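Local coordinates for MutT/nudix family protein (Deinococcus radiodurans, PDB 2W4E) that probably hydrolyses ADP-ribose as a magnesium-dependent Nudix pyrophosphatase, of which this chain is an N-terminally truncated piece carrying the Nudix domain, at residues P70-Q75 with F83-A88; A7-P12 with T34-G39; L87-T92 with G137-R142; V20-F25 with L56-G61; R116-G121 with T131-R136. All coordinates share one frame; numbering follows the deposited sequence. Where two conformers were deposited one is given.

Contact 1 (P70-Q75 with F83-A88); sequences PGFYPQ and FYPLLA
A single antiparallel bridge between Phe72 and Phe83 folds the loop after strand 65-68 back onto the start of strand 82-93, one of the central strands of the Nudix fold. It is a hydrogen-bonded pair: Phe72 N donates a hydrogen bond to Phe83 O at 2.9 Å, and Phe83 N donates one to Phe72 O at 2.8 Å, both nearly straight. The two rings then meet on one side of this bridge. Phe72 holds CG between its backbone N and carbonyl carbon (chi1 60°), which lays its ring against Phe83: Phe83 CB sits over the Phe72 face, 3.8 Å from Phe72 CZ, and the Phe83 ring turns an edge toward that face in an offset edge-to-face pair with planes 79° apart. Pro74, a rigid, puckered ring, packs on Phe83 in turn, its CG centred over the aromatic face 3.7 Å from the centroid. An alanine in place of Phe83 would probably leave the Pro74 ring without its aromatic platform and free the Phe72 ring to shift. Gly71 suits its place because a CB there would run into Tyr84 CE1; its CA instead comes 3.3 Å from Phe83 O in a CA-H...O contact. At the far end, Pro85 CG approaches Pro70 O at 3.2 Å and also meets the edge of the Phe72 ring. Around the bridge, Phe83 meets the ring of Phe9 on strand 6-14, Phe72 and Pro85 touch helix 126-141, and Tyr73 makes backbone hydrogen bonds to the second subunit.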
# COMPACT_ATOMS: atom_id res chain seq x y z
N PRO A 70 8.18 -5.44 -4.62
CA PRO A 70 7.08 -6.42 -4.87
C PRO A 70 5.82 -5.86 -5.56
O PRO A 70 5.19 -4.94 -5.03
CB PRO A 70 6.72 -6.93 -3.46
CG PRO A 70 8.07 -6.78 -2.69
CD PRO A 70 8.72 -5.52 -3.24
N GLY A 71 5.42 -6.45 -6.68
CA GLY A 71 4.13 -6.13 -7.33
C GLY A 71 2.90 -6.34 -6.43
O GLY A 71 2.96 -7.13 -5.48
N PHE A 72 1.81 -5.61 -6.69
CA PHE A 72 0.57 -5.76 -5.87
C PHE A 72 -0.67 -5.44 -6.67
O PHE A 72 -0.58 -4.70 -7.64
CB PHE A 72 0.59 -4.89 -4.57
CG PHE A 72 0.71 -3.38 -4.82
CD1 PHE A 72 -0.42 -2.56 -4.80
CD2 PHE A 72 1.97 -2.78 -5.00
CE1 PHE A 72 -0.35 -1.17 -5.03
CE2 PHE A 72 2.06 -1.33 -5.24
CZ PHE A 72 0.91 -0.55 -5.21
N TYR A 73 -1.82 -5.96 -6.24
CA TYR A 73 -3.13 -5.56 -6.77
C TYR A 73 -3.70 -4.42 -5.92
O TYR A 73 -3.90 -4.59 -4.71
CB TYR A 73 -4.13 -6.72 -6.69
CG TYR A 73 -3.69 -8.02 -7.36
CD1 TYR A 73 -3.84 -8.20 -8.73
CD2 TYR A 73 -3.17 -9.08 -6.60
CE1 TYR A 73 -3.46 -9.41 -9.36
CE2 TYR A 73 -2.78 -10.30 -7.22
CZ TYR A 73 -2.93 -10.43 -8.60
OH TYR A 73 -2.56 -11.61 -9.22
N PRO A 74 -3.96 -3.26 -6.53
CA PRO A 74 -4.47 -2.13 -5.75
C PRO A 74 -5.92 -2.34 -5.28
O PRO A 74 -6.32 -1.79 -4.25
CB PRO A 74 -4.38 -0.97 -6.76
CG PRO A 74 -4.58 -1.63 -8.08
CD PRO A 74 -3.76 -2.89 -7.94
N GLN A 75 -6.69 -3.14 -6.01
CA GLN A 75 -8.10 -3.33 -5.70
C GLN A 75 -8.58 -4.70 -6.20
O GLN A 75 -9.34 -4.79 -7.15
CB GLN A 75 -8.93 -2.21 -6.31
CG GLN A 75 -9.22 -1.09 -5.33
CD GLN A 75 -10.19 -0.05 -5.88
OE1 GLN A 75 -9.92 0.60 -6.89
NE2 GLN A 75 -11.33 0.10 -5.21
N PHE A 83 -0.02 -3.50 -10.13
CA PHE A 83 0.87 -2.36 -10.02
C PHE A 83 2.25 -2.89 -9.68
O PHE A 83 2.39 -3.66 -8.73
CB PHE A 83 0.35 -1.42 -8.89
CG PHE A 83 -0.79 -0.55 -9.32
CD1 PHE A 83 -1.36 -0.69 -10.60
CD2 PHE A 83 -1.35 0.38 -8.44
CE1 PHE A 83 -2.41 0.10 -11.01
CE2 PHE A 83 -2.41 1.20 -8.83
CZ PHE A 83 -2.95 1.07 -10.08
N TYR A 84 3.25 -2.51 -10.48
CA TYR A 84 4.63 -2.89 -10.24
C TYR A 84 5.46 -1.72 -9.75
O TYR A 84 5.75 -0.79 -10.52
CB TYR A 84 5.26 -3.47 -11.52
CG TYR A 84 4.69 -4.81 -11.88
CD1 TYR A 84 5.14 -5.97 -11.25
CD2 TYR A 84 3.67 -4.92 -12.83
CE1 TYR A 84 4.60 -7.21 -11.56
CE2 TYR A 84 3.12 -6.17 -13.15
CZ TYR A 84 3.58 -7.29 -12.51
OH TYR A 84 3.03 -8.50 -12.82
N PRO A 85 5.85 -1.74 -8.46
CA PRO A 85 6.63 -0.60 -7.97
C PRO A 85 8.14 -0.76 -8.20
O PRO A 85 8.65 -1.89 -8.14
CB PRO A 85 6.29 -0.55 -6.47
CG PRO A 85 5.94 -1.97 -6.10
CD PRO A 85 5.41 -2.64 -7.39
N LEU A 86 8.82 0.35 -8.55
CA LEU A 86 10.28 0.36 -8.59
C LEU A 86 10.87 1.57 -7.84
O LEU A 86 10.31 2.70 -7.89
CB LEU A 86 10.85 0.30 -10.03
CG LEU A 86 10.56 -1.02 -10.82
CD1 LEU A 86 9.37 -0.82 -11.69
CD2 LEU A 86 11.76 -1.50 -11.67
N LEU A 87 11.99 1.32 -7.19
CA LEU A 87 12.82 2.41 -6.67
C LEU A 87 13.89 2.84 -7.72
O LEU A 87 14.74 2.03 -8.14
CB LEU A 87 13.50 1.94 -5.41
CG LEU A 87 14.55 2.87 -4.81
CD1 LEU A 87 13.89 4.24 -4.37
CD2 LEU A 87 15.19 2.18 -3.61
N ALA A 88 13.85 4.10 -8.13
CA ALA A 88 14.87 4.65 -9.05
C ALA A 88 15.87 5.54 -8.26
O ALA A 88 15.48 6.46 -7.53
CB ALA A 88 14.19 5.43 -10.20

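Contact 2 (A7-P12 with T34-G39); sequences AVFILP and TEIVAG
Ala38 CB sits over the centre of the Phe9 ring, 3.5 Å from the centroid, in a CH-pi contact; the two form a non-hydrogen-bonded pair, and the small alanine lets the ring lie flat over its methyl. Ile36 borders the same ring: its CG1 lies at the ring edge, and CD1 comes 3.9 Å from Phe9 CB, because chi1 of 63° swings that branch back between backbone N and carbonyl carbon. Its other branch, CG2, reaches Leu11 CD1. On the opposite face of the sheet the branched Val37 divides its methyls, CG1 meeting Ile10 CD1 at 4.0 Å and CG2 meeting Pro12 CG at 3.8 Å. Outward from these side chains lies the polar ladder of the two antiparallel backbones. Val8 N donates to Gly39 O at 3.0 Å, with Gly39 N answering to Val8 O. Ile10 N reaches Val37 O at 2.9 Å in a nearly straight bond, whereas Val37 N to Ile10 O is longer, 3.2 Å, and bent to 136°, near the point where the chain passes from strand 31-35 to strand 37-40. This antiparallel pairing belongs to the central mixed sheet of the Nudix fold: strand 37-40 joins that sheet and delivers the chain at Gly39, the first glycine of the Nudix box, into that motif's loop and helix.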
# COMPACT_ATOMS: atom_id res chain seq x y z
N ALA A 7 0.45 -1.40 -14.59
CA ALA A 7 1.00 -0.04 -14.51
C ALA A 7 2.27 -0.14 -13.68
O ALA A 7 2.41 -1.06 -12.84
CB ALA A 7 0.00 0.90 -13.85
N VAL A 8 3.18 0.80 -13.91
CA VAL A 8 4.43 0.86 -13.18
C VAL A 8 4.42 2.08 -12.27
O VAL A 8 3.86 3.11 -12.63
CB VAL A 8 5.62 0.87 -14.18
CG1 VAL A 8 5.56 2.09 -15.11
CG2 VAL A 8 6.90 0.80 -13.43
N PHE A 9 4.95 1.94 -11.05
CA PHE A 9 5.02 3.04 -10.11
C PHE A 9 6.49 3.19 -9.79
O PHE A 9 7.18 2.20 -9.57
CB PHE A 9 4.22 2.74 -8.83
CG PHE A 9 2.76 3.04 -8.96
CD1 PHE A 9 2.21 4.12 -8.27
CD2 PHE A 9 1.94 2.27 -9.79
CE1 PHE A 9 0.84 4.45 -8.42
CE2 PHE A 9 0.59 2.60 -9.94
CZ PHE A 9 0.05 3.69 -9.25
N ILE A 10 6.96 4.42 -9.79
CA ILE A 10 8.36 4.72 -9.61
C ILE A 10 8.57 5.73 -8.52
O ILE A 10 8.13 6.91 -8.63
CB ILE A 10 9.01 5.31 -10.92
CG1 ILE A 10 8.87 4.36 -12.11
CG2 ILE A 10 10.53 5.62 -10.67
CD1 ILE A 10 7.69 4.69 -12.97
N LEU A 11 9.31 5.33 -7.50
CA LEU A 11 9.78 6.27 -6.51
C LEU A 11 11.18 6.80 -6.94
O LEU A 11 12.16 6.08 -6.83
CB LEU A 11 9.85 5.60 -5.12
CG LEU A 11 10.57 6.37 -3.99
CD1 LEU A 11 9.93 7.79 -3.83
CD2 LEU A 11 10.46 5.51 -2.70
N PRO A 12 11.27 8.04 -7.43
CA PRO A 12 12.54 8.52 -7.96
C PRO A 12 13.31 9.25 -6.86
O PRO A 12 12.74 10.13 -6.16
CB PRO A 12 12.09 9.53 -9.05
CG PRO A 12 10.59 9.52 -9.03
CD PRO A 12 10.26 9.09 -7.62
N THR A 34 -0.66 14.35 -3.63
CA THR A 34 0.76 14.01 -3.68
C THR A 34 0.92 12.52 -4.04
O THR A 34 0.36 11.62 -3.35
CB THR A 34 1.44 14.28 -2.31
OG1 THR A 34 1.27 15.66 -2.00
CG2 THR A 34 2.94 14.03 -2.39
N GLU A 35 1.65 12.27 -5.13
CA GLU A 35 1.87 10.93 -5.64
C GLU A 35 3.33 10.74 -6.05
O GLU A 35 4.06 11.73 -6.28
CB GLU A 35 1.00 10.68 -6.88
CG GLU A 35 -0.50 10.81 -6.60
CD GLU A 35 -1.33 10.67 -7.85
OE1 GLU A 35 -0.84 11.05 -8.95
OE2 GLU A 35 -2.47 10.19 -7.75
N ILE A 36 3.76 9.49 -6.14
CA ILE A 36 5.00 9.18 -6.90
C ILE A 36 4.68 9.10 -8.41
O ILE A 36 3.52 9.30 -8.80
CB ILE A 36 5.72 7.89 -6.37
CG1 ILE A 36 4.84 6.65 -6.53
CG2 ILE A 36 6.17 8.08 -4.88
CD1 ILE A 36 5.65 5.30 -6.27
N VAL A 37 5.68 8.86 -9.26
CA VAL A 37 5.50 8.76 -10.71
C VAL A 37 4.80 7.48 -11.05
O VAL A 37 5.06 6.46 -10.43
CB VAL A 37 6.90 8.84 -11.44
CG1 VAL A 37 6.76 8.58 -12.94
CG2 VAL A 37 7.53 10.22 -11.19
N ALA A 38 3.89 7.50 -12.03
CA ALA A 38 3.22 6.27 -12.43
C ALA A 38 2.55 6.41 -13.78
O ALA A 38 2.24 7.52 -14.21
CB ALA A 38 2.15 5.89 -11.36
N GLY A 39 2.30 5.27 -14.43
CA GLY A 39 1.61 5.23 -15.71
C GLY A 39 1.40 3.80 -16.19
O GLY A 39 2.08 2.87 -15.73

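Contact 3 (L87-T92 with G137-R142); sequences LALGVT and GELTRR
Leu87 and Leu89 face the end of helix 126-141 from strand 87-89, whose axis passes 10.9 Å from that of helix 137-141 with N-to-C directions only 25° apart. Strand alternation puts both leucines on the helix side, and leucine is long enough to bridge the separation. Leu139 CD2 comes between them, 4.0 Å from Leu87 CD1 and 3.9 Å from Leu89 CD2. The second branch of Leu87, CD2, rests on the aliphatic part of Glu138, 3.6 Å from CG, while Leu89 CD1 lies over the centre of the flat Arg142 guanidinium face, which sends no N-H outward; its N-H groups bond at the edge. Glu138, one helical turn back, holds that guanidinium. The glutamate chain bends at chi2 (67°), and Glu138 OE2 receives both Arg142 NE at 2.6 Å, on its anti lone pair, and Arg142 NH2 at 3.0 Å. Glu138 OE1 is taken by Arg141 NH2 at 3.2 Å. Both NH2 groups lie well out of the carboxylate plane, on opposite sides, in one salt-bridge network. Arg142 NH1 has a further salt bridge to Glu65, fastening the helix end to the start of strand 65-68. Gly137 suits its place under the Arg141 guanidinium, where a CB would be crowded. The arrangement is a helix laid on a beta-sheet, here the C-terminal helix closing one side of the alpha/beta/alpha Nudix sandwich.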
# COMPACT_ATOMS: atom_id res chain seq x y z
N LEU A 87 11.99 1.32 -7.19
CA LEU A 87 12.82 2.41 -6.67
C LEU A 87 13.89 2.84 -7.72
O LEU A 87 14.74 2.03 -8.14
CB LEU A 87 13.50 1.94 -5.41
CG LEU A 87 14.55 2.87 -4.81
CD1 LEU A 87 13.89 4.24 -4.37
CD2 LEU A 87 15.19 2.18 -3.61
N ALA A 88 13.85 4.10 -8.13
CA ALA A 88 14.87 4.65 -9.05
C ALA A 88 15.87 5.54 -8.26
O ALA A 88 15.48 6.46 -7.53
CB ALA A 88 14.19 5.43 -10.20
N LEU A 89 17.17 5.25 -8.41
CA LEU A 89 18.20 5.99 -7.66
C LEU A 89 19.06 6.81 -8.59
O LEU A 89 19.03 6.61 -9.84
CB LEU A 89 19.07 5.00 -6.85
CG LEU A 89 18.10 4.22 -5.93
CD1 LEU A 89 18.55 2.83 -5.63
CD2 LEU A 89 17.74 5.00 -4.63
N GLY A 90 19.83 7.74 -8.02
CA GLY A 90 20.71 8.57 -8.86
C GLY A 90 19.97 9.39 -9.90
O GLY A 90 20.50 9.69 -10.97
N VAL A 91 18.74 9.82 -9.58
CA VAL A 91 17.89 10.50 -10.55
C VAL A 91 18.32 11.95 -10.82
O VAL A 91 18.63 12.70 -9.89
CB VAL A 91 16.38 10.46 -10.13
CG1 VAL A 91 15.53 11.15 -11.20
CG2 VAL A 91 15.93 8.97 -9.91
N THR A 92 18.44 12.29 -12.10
CA THR A 92 18.74 13.66 -12.53
C THR A 92 17.49 14.23 -13.20
O THR A 92 16.72 13.47 -13.76
CB THR A 92 19.93 13.69 -13.58
OG1 THR A 92 19.66 12.78 -14.62
CG2 THR A 92 21.25 13.30 -12.92
N GLY A 137 13.46 0.02 3.55
CA GLY A 137 14.62 -0.82 3.97
C GLY A 137 15.83 -0.54 3.09
O GLY A 137 16.94 -0.23 3.59
N GLU A 138 15.62 -0.62 1.77
CA GLU A 138 16.66 -0.23 0.78
C GLU A 138 17.27 1.17 1.01
O GLU A 138 18.49 1.34 0.98
CB GLU A 138 16.09 -0.35 -0.64
CG GLU A 138 17.09 -0.30 -1.75
CD GLU A 138 18.06 -1.52 -1.81
OE1 GLU A 138 17.64 -2.69 -1.77
OE2 GLU A 138 19.27 -1.27 -1.91
N LEU A 139 16.43 2.18 1.21
CA LEU A 139 16.98 3.55 1.36
C LEU A 139 17.78 3.73 2.65
O LEU A 139 18.75 4.51 2.73
CB LEU A 139 15.84 4.57 1.26
CG LEU A 139 15.13 4.60 -0.13
CD1 LEU A 139 13.82 5.39 -0.03
CD2 LEU A 139 16.06 5.25 -1.13
N THR A 140 17.35 3.01 3.69
CA THR A 140 18.03 3.08 5.00
C THR A 140 19.38 2.39 4.92
O THR A 140 20.37 2.91 5.39
CB THR A 140 17.18 2.38 6.07
OG1 THR A 140 15.85 2.92 6.03
CG2 THR A 140 17.81 2.60 7.47
N ARG A 141 19.41 1.23 4.30
CA ARG A 141 20.66 0.49 4.08
C ARG A 141 21.71 1.27 3.31
O ARG A 141 22.88 1.25 3.66
CB ARG A 141 20.38 -0.83 3.38
CG ARG A 141 19.63 -1.77 4.28
CD ARG A 141 19.61 -3.19 3.74
NE ARG A 141 18.86 -3.34 2.49
CZ ARG A 141 17.57 -3.67 2.39
NH1 ARG A 141 16.83 -3.87 3.48
NH2 ARG A 141 17.01 -3.82 1.19
N ARG A 142 21.28 2.01 2.29
CA ARG A 142 22.19 2.87 1.52
C ARG A 142 22.55 4.19 2.21
O ARG A 142 23.37 4.97 1.68
CB ARG A 142 21.57 3.17 0.15
CG ARG A 142 21.47 1.96 -0.73
CD ARG A 142 20.60 2.26 -1.93
NE ARG A 142 20.35 1.02 -2.65
CZ ARG A 142 20.92 0.71 -3.81
NH1 ARG A 142 21.73 1.57 -4.38
NH2 ARG A 142 20.64 -0.45 -4.41

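Contact 4 (V20-F25 with L56-G61); sequences VLIRQF and LEEVGG
Glu58 OE2 accepts the backbone N-H of Ala38 while Ile22 CD1 rests 3.7 Å from the same oxygen, so the carboxylate is held by one hydrogen bond and packed against an isoleucine methyl. The glutamate belongs to the Nudix box, residues 39-60, whose helix 47-59 packs here against strand 18-26 of the neighbouring antiparallel sheet; in this family the glutamates of the box's helix commonly carry the magnesium ions. The Glu58 chain is extended beyond CG and crosses Ile22 at about a right angle, with Ile22 CD1 also 3.8 Å from Glu58 OE1. A leucine in place of Glu58 would probably leave the Ala38 N-H without its acceptor and loosen the tie between the helix and strand 37-40. The apolar part of the contact lies one residue further on. Val59 turns CG1 to the strand, 3.6 Å from Ile22 CG2 and 3.9 Å from Val20 CG1, bridging two of the alternate residues that face the helix. Ile22 can serve both neighbours because its branches divide: CG1, held between backbone N and carbonyl carbon (chi1 57°), carries CD1 to the carboxylate, while CG2 goes to the valine. Beta-branched residues suit all three places, being compact and wide at CB. Gly60 leaves helical backbone angles with a positive phi of 67°, which favours glycine, and its N makes a weak bond to Leu56 O at 2.9 Å.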
# COMPACT_ATOMS: atom_id res chain seq x y z
N VAL A 20 11.47 12.62 -5.76
CA VAL A 20 10.82 13.43 -6.76
C VAL A 20 9.35 13.03 -6.86
O VAL A 20 9.02 12.05 -7.52
CB VAL A 20 11.51 13.31 -8.14
CG1 VAL A 20 10.86 14.28 -9.15
CG2 VAL A 20 13.04 13.57 -7.98
N LEU A 21 8.48 13.81 -6.20
CA LEU A 21 7.04 13.57 -6.20
C LEU A 21 6.31 14.45 -7.20
O LEU A 21 6.88 15.37 -7.75
CB LEU A 21 6.44 13.81 -4.80
CG LEU A 21 7.22 13.12 -3.69
CD1 LEU A 21 6.57 13.31 -2.30
CD2 LEU A 21 7.30 11.63 -4.06
N ILE A 22 5.03 14.16 -7.42
CA ILE A 22 4.16 15.03 -8.19
C ILE A 22 2.88 15.35 -7.42
O ILE A 22 2.45 14.57 -6.55
CB ILE A 22 3.78 14.44 -9.55
CG1 ILE A 22 3.10 13.06 -9.35
CG2 ILE A 22 5.02 14.36 -10.46
CD1 ILE A 22 2.56 12.46 -10.63
N ARG A 23 2.28 16.50 -7.74
CA ARG A 23 0.91 16.82 -7.27
C ARG A 23 0.12 16.82 -8.53
O ARG A 23 0.37 17.60 -9.44
CB ARG A 23 0.78 18.16 -6.50
CG ARG A 23 1.55 18.22 -5.16
CD ARG A 23 1.09 19.39 -4.24
NE ARG A 23 2.03 19.54 -3.11
CZ ARG A 23 2.93 20.51 -2.97
NH1 ARG A 23 3.05 21.47 -3.88
NH2 ARG A 23 3.74 20.52 -1.91
N GLN A 24 -0.80 15.88 -8.61
CA GLN A 24 -1.57 15.67 -9.79
C GLN A 24 -3.05 15.86 -9.47
O GLN A 24 -3.52 15.30 -8.50
CB GLN A 24 -1.36 14.24 -10.26
CG GLN A 24 -2.01 13.95 -11.58
CD GLN A 24 -1.37 12.77 -12.26
OE1 GLN A 24 -0.95 11.78 -11.59
NE2 GLN A 24 -1.32 12.81 -13.58
N PHE A 25 -3.74 16.64 -10.29
CA PHE A 25 -5.20 16.77 -10.18
C PHE A 25 -5.84 15.40 -10.41
O PHE A 25 -5.49 14.69 -11.36
CB PHE A 25 -5.75 17.77 -11.22
CG PHE A 25 -7.23 18.04 -11.07
CD1 PHE A 25 -7.69 18.88 -10.06
CD2 PHE A 25 -8.16 17.45 -11.93
CE1 PHE A 25 -9.08 19.12 -9.90
CE2 PHE A 25 -9.55 17.69 -11.77
CZ PHE A 25 -10.00 18.53 -10.76
N LEU A 56 10.88 9.76 -17.50
CA LEU A 56 11.20 10.83 -18.46
C LEU A 56 10.00 11.77 -18.76
O LEU A 56 10.10 12.99 -18.58
CB LEU A 56 11.75 10.23 -19.74
CG LEU A 56 12.36 11.18 -20.79
CD1 LEU A 56 13.44 12.11 -20.18
CD2 LEU A 56 12.91 10.36 -21.97
N GLU A 57 8.86 11.19 -19.15
CA GLU A 57 7.69 11.95 -19.54
C GLU A 57 7.03 12.73 -18.40
O GLU A 57 6.63 13.89 -18.59
CB GLU A 57 6.65 11.03 -20.23
CG GLU A 57 7.21 10.31 -21.43
CD GLU A 57 6.16 9.41 -22.16
OE1 GLU A 57 6.39 9.17 -23.36
OE2 GLU A 57 5.16 8.95 -21.55
N GLU A 58 6.95 12.16 -17.20
CA GLU A 58 6.22 12.83 -16.13
C GLU A 58 7.03 13.88 -15.39
O GLU A 58 6.46 14.88 -14.98
CB GLU A 58 5.62 11.83 -15.10
CG GLU A 58 4.20 11.43 -15.43
CD GLU A 58 3.42 10.95 -14.22
OE1 GLU A 58 2.19 11.16 -14.18
OE2 GLU A 58 4.01 10.34 -13.31
N VAL A 59 8.33 13.67 -15.16
CA VAL A 59 9.11 14.60 -14.35
C VAL A 59 10.42 15.03 -15.00
O VAL A 59 11.20 15.76 -14.38
CB VAL A 59 9.46 14.04 -12.92
CG1 VAL A 59 8.23 13.96 -12.02
CG2 VAL A 59 10.22 12.70 -13.01
N GLY A 60 10.65 14.54 -16.21
CA GLY A 60 11.87 14.84 -16.99
C GLY A 60 13.07 14.20 -16.31
O GLY A 60 14.11 14.83 -16.20
N GLY A 61 12.91 12.98 -15.83
CA GLY A 61 13.94 12.36 -14.98
C GLY A 61 14.62 11.24 -15.71
O GLY A 61 14.04 10.68 -16.63

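Contact 5 (R116-G121 with T131-R136); sequences RMLEAG and TLWQAR
Leu118 sends its side chain straight at helix 131-136: CB points that way, and CG, anti to the backbone N (chi1 -174°), already lies 3.6 Å from Trp133 NE1. At the fork CD1 stays by the same nitrogen, whereas CD2 settles over the five-membered ring, 3.6 Å from its centroid and almost squarely over it, a CH-pi contact. CD2 also meets Leu132 CB at 3.7 Å, the two leucine side chains sliding past each other in opposite directions. A leucine suits this place because its two methyls can cover the indole face and still touch Leu132. These are the two C-terminal helices of the chain, helix 111-120 and helix 126-141; their segments cross at -120° with axes 11.1 Å apart, and Gly121 ends the first in a Schellman motif, its positive phi calling for glycine. The indole N-H points to a water in the ring plane, which accepts from Trp133 NE1 at 2.8 Å and gives a weak bond back to Leu118 O. Next along the helix, Glu119 reaches past the Trp133 ring to Arg136, whose chain is extended from CG to NE. Arg136 holds it end-on: NH1 and NH2 both donate to the single oxygen Glu119 OE2, each at 2.7 Å, with the carboxylate and guanidinium planes 39° apart. NH1 comes from the anti side of OE2 and NH2 from above the carboxylate plane. The ring of Trp133 also meets Trp133 of the second subunit.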
# COMPACT_ATOMS: atom_id res chain seq x y z
N ARG A 116 8.40 11.41 7.11
CA ARG A 116 7.63 12.01 8.19
C ARG A 116 6.18 12.11 7.73
O ARG A 116 5.27 11.70 8.46
CB ARG A 116 8.18 13.37 8.61
CG ARG A 116 7.44 13.92 9.82
CD ARG A 116 7.53 15.47 9.87
NE ARG A 116 6.88 16.09 8.72
CZ ARG A 116 5.56 16.11 8.48
NH1 ARG A 116 4.69 15.60 9.34
NH2 ARG A 116 5.11 16.69 7.38
N MET A 117 5.95 12.63 6.53
CA MET A 117 4.61 12.66 5.94
C MET A 117 3.95 11.27 5.94
O MET A 117 2.82 11.13 6.38
CB MET A 117 4.63 13.24 4.54
CG MET A 117 4.97 14.72 4.49
SD MET A 117 5.48 15.26 2.81
CE MET A 117 3.88 15.29 2.02
N LEU A 118 4.66 10.27 5.43
CA LEU A 118 4.16 8.89 5.38
C LEU A 118 3.66 8.39 6.77
O LEU A 118 2.56 7.88 6.88
CB LEU A 118 5.26 7.97 4.86
CG LEU A 118 4.91 6.49 4.59
CD1 LEU A 118 3.79 6.37 3.56
CD2 LEU A 118 6.15 5.64 4.20
N GLU A 119 4.47 8.58 7.80
CA GLU A 119 4.17 8.06 9.12
C GLU A 119 2.98 8.80 9.73
O GLU A 119 2.12 8.18 10.36
CB GLU A 119 5.41 8.14 9.98
CG GLU A 119 6.43 7.08 9.61
CD GLU A 119 7.61 7.08 10.53
OE1 GLU A 119 7.69 8.00 11.38
OE2 GLU A 119 8.46 6.15 10.41
N ALA A 120 2.89 10.10 9.44
CA ALA A 120 1.80 10.93 9.93
C ALA A 120 0.46 10.66 9.24
O ALA A 120 -0.58 11.15 9.68
CB ALA A 120 2.18 12.41 9.79
N GLY A 121 0.45 9.90 8.16
CA GLY A 121 -0.81 9.76 7.41
C GLY A 121 -1.08 10.81 6.34
O GLY A 121 -2.13 10.80 5.68
N THR A 131 4.41 1.89 -1.89
CA THR A 131 5.74 1.85 -2.54
C THR A 131 6.79 2.42 -1.59
O THR A 131 7.92 1.90 -1.49
CB THR A 131 5.69 2.59 -3.87
OG1 THR A 131 4.72 1.96 -4.70
CG2 THR A 131 7.08 2.58 -4.62
N LEU A 132 6.42 3.51 -0.91
CA LEU A 132 7.35 4.18 0.04
C LEU A 132 7.70 3.24 1.18
O LEU A 132 8.86 3.13 1.56
CB LEU A 132 6.77 5.50 0.59
CG LEU A 132 6.83 6.66 -0.42
CD1 LEU A 132 5.75 7.70 -0.00
CD2 LEU A 132 8.25 7.28 -0.41
N TRP A 133 6.71 2.55 1.72
CA TRP A 133 7.00 1.58 2.74
C TRP A 133 7.92 0.50 2.19
O TRP A 133 8.89 0.14 2.83
CB TRP A 133 5.72 0.95 3.31
CG TRP A 133 5.03 1.82 4.27
CD1 TRP A 133 3.84 2.47 4.09
CD2 TRP A 133 5.48 2.17 5.59
NE1 TRP A 133 3.51 3.19 5.22
CE2 TRP A 133 4.50 3.04 6.15
CE3 TRP A 133 6.59 1.83 6.35
CZ2 TRP A 133 4.62 3.56 7.44
CZ3 TRP A 133 6.71 2.34 7.65
CH2 TRP A 133 5.71 3.19 8.18
N GLN A 134 7.61 -0.06 1.02
CA GLN A 134 8.43 -1.17 0.50
C GLN A 134 9.87 -0.73 0.18
O GLN A 134 10.78 -1.54 0.28
CB GLN A 134 7.81 -1.76 -0.78
CG GLN A 134 6.47 -2.53 -0.61
CD GLN A 134 5.89 -2.84 -2.01
OE1 GLN A 134 6.29 -2.22 -3.00
NE2 GLN A 134 4.96 -3.75 -2.09
N ALA A 135 10.08 0.54 -0.19
CA ALA A 135 11.43 1.03 -0.52
C ALA A 135 12.28 1.39 0.71
O ALA A 135 13.48 1.63 0.60
CB ALA A 135 11.32 2.27 -1.43
N ARG A 136 11.65 1.46 1.88
CA ARG A 136 12.27 2.09 3.07
C ARG A 136 13.52 1.35 3.54
O ARG A 136 14.52 1.99 3.86
CB ARG A 136 11.24 2.20 4.21
CG ARG A 136 11.72 2.99 5.41
CD ARG A 136 10.62 3.08 6.48
NE ARG A 136 11.00 4.16 7.41
CZ ARG A 136 10.18 4.84 8.19
NH1 ARG A 136 8.87 4.59 8.22
NH2 ARG A 136 10.69 5.78 8.98
O HOH W 1 1.37 4.98 5.77

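In the fold
From the N terminus, contact 2 closes the first long loop, pairing strand 6-14 with strand 37-40. Contact 4 opens on strand 18-26 inside that loop and closes on the Nudix-box helix beyond it, so the two cross; contact 4 ties the smaller sheet to helix 47-59. Contact 1 follows in series, folding the loop after strand 65-68 onto strand 82-93, which lies beside strand 6-14 in the central sheet. Contact 3 starts on that same strand, sharing Leu87 and Ala88 with contact 1, and returns at helix 126-141. Contact 5 falls between its two ends, joining the last two helices; like contact 1, it also touches the second subunit.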